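Local coordinates for protein Two-component sensor histidine kinase (Nostoc sp., PDB 6OZB) that probably senses light as a cyanobacterial phytochrome, through a GAF domain that binds the bilin phycoerythrobilin, at residues 51-56 / 165-170. The protein carries 1 engineered substitution. Sequence-based numbering, arbitrary orientation.
With PEB (phycoerythrobilin), chain F.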
# COMPACT_ATOMS: atom_id res chain seq x y z
N ARG C 51 -11.97 -22.77 2.40
CA ARG C 51 -11.95 -23.49 1.12
C ARG C 51 -10.60 -23.33 0.46
O ARG C 51 -10.16 -22.20 0.24
CB ARG C 51 -13.08 -22.99 0.20
CG ARG C 51 -13.14 -23.62 -1.22
CD ARG C 51 -14.44 -23.29 -1.97
NE ARG C 51 -14.54 -21.88 -2.32
CZ ARG C 51 -15.65 -21.25 -2.69
NH1 ARG C 51 -16.81 -21.90 -2.75
NH2 ARG C 51 -15.61 -19.96 -2.97
N VAL C 52 -9.92 -24.45 0.21
CA VAL C 52 -8.66 -24.47 -0.53
C VAL C 52 -8.89 -25.33 -1.76
O VAL C 52 -9.51 -26.38 -1.68
CB VAL C 52 -7.51 -25.02 0.31
CG1 VAL C 52 -6.24 -25.22 -0.51
CG2 VAL C 52 -7.24 -24.06 1.46
N MET C 53 -8.42 -24.84 -2.91
CA MET C 53 -8.61 -25.52 -4.19
C MET C 53 -7.33 -25.55 -4.98
O MET C 53 -6.48 -24.67 -4.83
CB MET C 53 -9.68 -24.82 -5.00
CG MET C 53 -11.00 -24.72 -4.29
SD MET C 53 -12.13 -23.68 -5.21
CE MET C 53 -11.31 -22.12 -5.04
N ILE C 54 -7.18 -26.57 -5.83
CA ILE C 54 -6.16 -26.53 -6.86
C ILE C 54 -6.89 -26.43 -8.20
O ILE C 54 -7.83 -27.19 -8.48
CB ILE C 54 -5.22 -27.74 -6.76
CG1 ILE C 54 -4.40 -27.58 -5.48
CG2 ILE C 54 -4.32 -27.82 -8.01
CD1 ILE C 54 -3.36 -28.59 -5.25
N TYR C 55 -6.48 -25.44 -8.96
CA TYR C 55 -7.08 -25.06 -10.23
C TYR C 55 -6.09 -25.42 -11.32
O TYR C 55 -4.94 -25.05 -11.23
CB TYR C 55 -7.38 -23.55 -10.20
CG TYR C 55 -8.10 -22.97 -11.37
CD1 TYR C 55 -9.47 -23.15 -11.54
CD2 TYR C 55 -7.42 -22.19 -12.28
CE1 TYR C 55 -10.12 -22.59 -12.61
CE2 TYR C 55 -8.06 -21.62 -13.33
CZ TYR C 55 -9.41 -21.82 -13.51
OH TYR C 55 -10.05 -21.25 -14.58
N LYS C 56 -6.52 -26.15 -12.34
CA LYS C 56 -5.60 -26.58 -13.40
C LYS C 56 -5.98 -25.90 -14.71
O LYS C 56 -7.15 -25.92 -15.13
CB LYS C 56 -5.65 -28.10 -13.54
CG LYS C 56 -4.61 -28.69 -14.54
CD LYS C 56 -4.90 -30.18 -14.74
CE LYS C 56 -3.83 -30.93 -15.54
NZ LYS C 56 -3.42 -30.21 -16.75
N LEU C 165 -3.09 -23.13 -10.17
CA LEU C 165 -3.08 -22.22 -9.02
C LEU C 165 -3.42 -22.98 -7.76
O LEU C 165 -4.30 -23.85 -7.79
CB LEU C 165 -4.12 -21.09 -9.19
CG LEU C 165 -4.12 -20.27 -10.49
CD1 LEU C 165 -5.30 -19.31 -10.58
CD2 LEU C 165 -2.81 -19.50 -10.61
N LEU C 166 -2.77 -22.61 -6.66
CA LEU C 166 -3.23 -22.96 -5.33
C LEU C 166 -4.05 -21.78 -4.81
O LEU C 166 -3.54 -20.64 -4.75
CB LEU C 166 -2.08 -23.26 -4.39
CG LEU C 166 -2.39 -23.56 -2.94
CD1 LEU C 166 -3.19 -24.85 -2.85
CD2 LEU C 166 -1.10 -23.66 -2.15
N VAL C 167 -5.32 -22.03 -4.52
CA VAL C 167 -6.27 -20.98 -4.16
C VAL C 167 -6.85 -21.19 -2.76
O VAL C 167 -7.36 -22.26 -2.46
CB VAL C 167 -7.44 -20.90 -5.13
CG1 VAL C 167 -8.34 -19.71 -4.83
CG2 VAL C 167 -6.95 -20.78 -6.54
N SER C 168 -6.77 -20.17 -1.91
CA SER C 168 -7.28 -20.23 -0.55
C SER C 168 -8.33 -19.14 -0.35
O SER C 168 -8.00 -17.97 -0.45
CB SER C 168 -6.13 -20.06 0.43
OG SER C 168 -6.56 -20.06 1.79
N HIS C 169 -9.58 -19.55 -0.11
CA HIS C 169 -10.71 -18.64 0.10
C HIS C 169 -11.18 -18.69 1.55
O HIS C 169 -11.22 -19.77 2.16
CB HIS C 169 -11.91 -19.00 -0.74
CG HIS C 169 -11.78 -18.70 -2.20
ND1 HIS C 169 -12.69 -19.15 -3.14
CD2 HIS C 169 -10.87 -17.96 -2.89
CE1 HIS C 169 -12.34 -18.71 -4.34
NE2 HIS C 169 -11.25 -17.98 -4.21
N HIS C 170 -11.59 -17.54 2.08
CA HIS C 170 -12.17 -17.48 3.42
C HIS C 170 -13.34 -16.53 3.46
O HIS C 170 -13.32 -15.48 2.81
CB HIS C 170 -11.11 -17.06 4.42
CG HIS C 170 -11.42 -17.46 5.82
ND1 HIS C 170 -11.60 -18.78 6.19
CD2 HIS C 170 -11.60 -16.72 6.93
CE1 HIS C 170 -11.85 -18.83 7.48
NE2 HIS C 170 -11.85 -17.60 7.96
CHC PEB F . -9.95 -15.95 -10.89
NC PEB F . -9.20 -13.55 -11.20
C1C PEB F . -8.10 -12.78 -11.01
C2C PEB F . -7.09 -13.53 -10.45
C3C PEB F . -7.56 -14.81 -10.30
C4C PEB F . -8.89 -14.82 -10.78
CMC PEB F . -6.69 -15.92 -9.73
CAC PEB F . -5.69 -12.93 -10.09
CBC PEB F . -5.76 -12.09 -8.83
CGC PEB F . -5.77 -13.02 -7.64
O1C PEB F . -4.80 -13.82 -7.48
O2C PEB F . -6.72 -12.98 -6.79
ND PEB F . -9.73 -16.82 -8.64
C1D PEB F . -9.60 -17.12 -10.13
C2D PEB F . -10.61 -18.15 -10.33
C3D PEB F . -11.30 -18.44 -9.17
C4D PEB F . -10.80 -17.69 -8.08
CMD PEB F . -10.94 -18.74 -11.73
CAD PEB F . -12.51 -19.38 -9.11
CBD PEB F . -12.61 -20.26 -8.06
OD PEB F . -11.15 -17.72 -6.91
NA PEB F . -12.98 -11.31 -13.67
C1A PEB F . -14.23 -11.85 -14.06
C2A PEB F . -14.83 -11.00 -15.15
C3A PEB F . -13.84 -9.88 -15.44
C4A PEB F . -12.68 -10.13 -14.46
CMA PEB F . -15.20 -11.83 -16.42
CBA PEB F . -15.52 -8.07 -16.14
OA PEB F . -14.71 -12.87 -13.58
CHA PEB F . -11.62 -9.28 -14.35
CAA PEB F . -14.31 -8.43 -15.26
NB PEB F . -10.02 -10.79 -12.77
C1B PEB F . -10.42 -9.55 -13.44
C2B PEB F . -9.47 -8.49 -13.17
C3B PEB F . -8.47 -9.05 -12.31
C4B PEB F . -8.77 -10.50 -12.05
CHB PEB F . -7.95 -11.28 -11.27
CMB PEB F . -9.56 -7.10 -13.70
CAB PEB F . -7.27 -8.32 -11.75
CBB PEB F . -7.59 -7.86 -10.35
CGB PEB F . -6.40 -6.99 -9.93
O1B PEB F . -5.27 -7.55 -9.81
O2B PEB F . -6.55 -5.76 -9.75
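Arg51 and His169 run side by side off the same face of the sheet, pointing the same way; His169 goes on to meet the chromophore. The Arg51 chain, extended as far as CD and bent at chi3 (68°), brings the guanidinium edge to the imidazole: NH2 donates to His169 ND1 at 3.0 Å, with ND1 in the guanidinium plane, while NE adds a weak bond to the same nitrogen. The two planes stand 65° apart. With ND1 used as acceptor, His169 NE2 is left to donate, and it makes a weak hydrogen bond to the lactam oxygen OD of phycoerythrobilin at 2.7 Å. Arg51 is thus a second-shell partner that is likely to steady the ring's rotation. A leucine in place of His169 would probably leave OD without this donor and Arg51 NH2 without its acceptor, with NH1 still bonded to Pro76 O.

The methyl CE of Met53 slants against His169 CE1 at 3.6 Å and also meets Val167 CG1 and the chromophore's CBD. Farther along this face, Tyr55 and Leu165 lie alongside each other, CD2 to CD1 at 4.0 Å, and touch the pigment methyls CMD and CMC respectively. On the reverse face, Leu166 CD1 touches both Val52 CG1 (3.9 Å) and Ile54 CG1 (4.0 Å).

Between the two faces, three hydrogen-bonded antiparallel pairs, Arg51–His169, Met53–Val167 and Tyr55–Leu165, join the backbones. These are central strands of the GAF sheet: 63-70 continues it beyond 51-56, and 150-158 beyond 165-170. Arg51 NH1 is hydrogen-bonded to Pro76 O, whereas helices 32-47 and 178-201 pack over the Val52, Ile54 and Leu166 face.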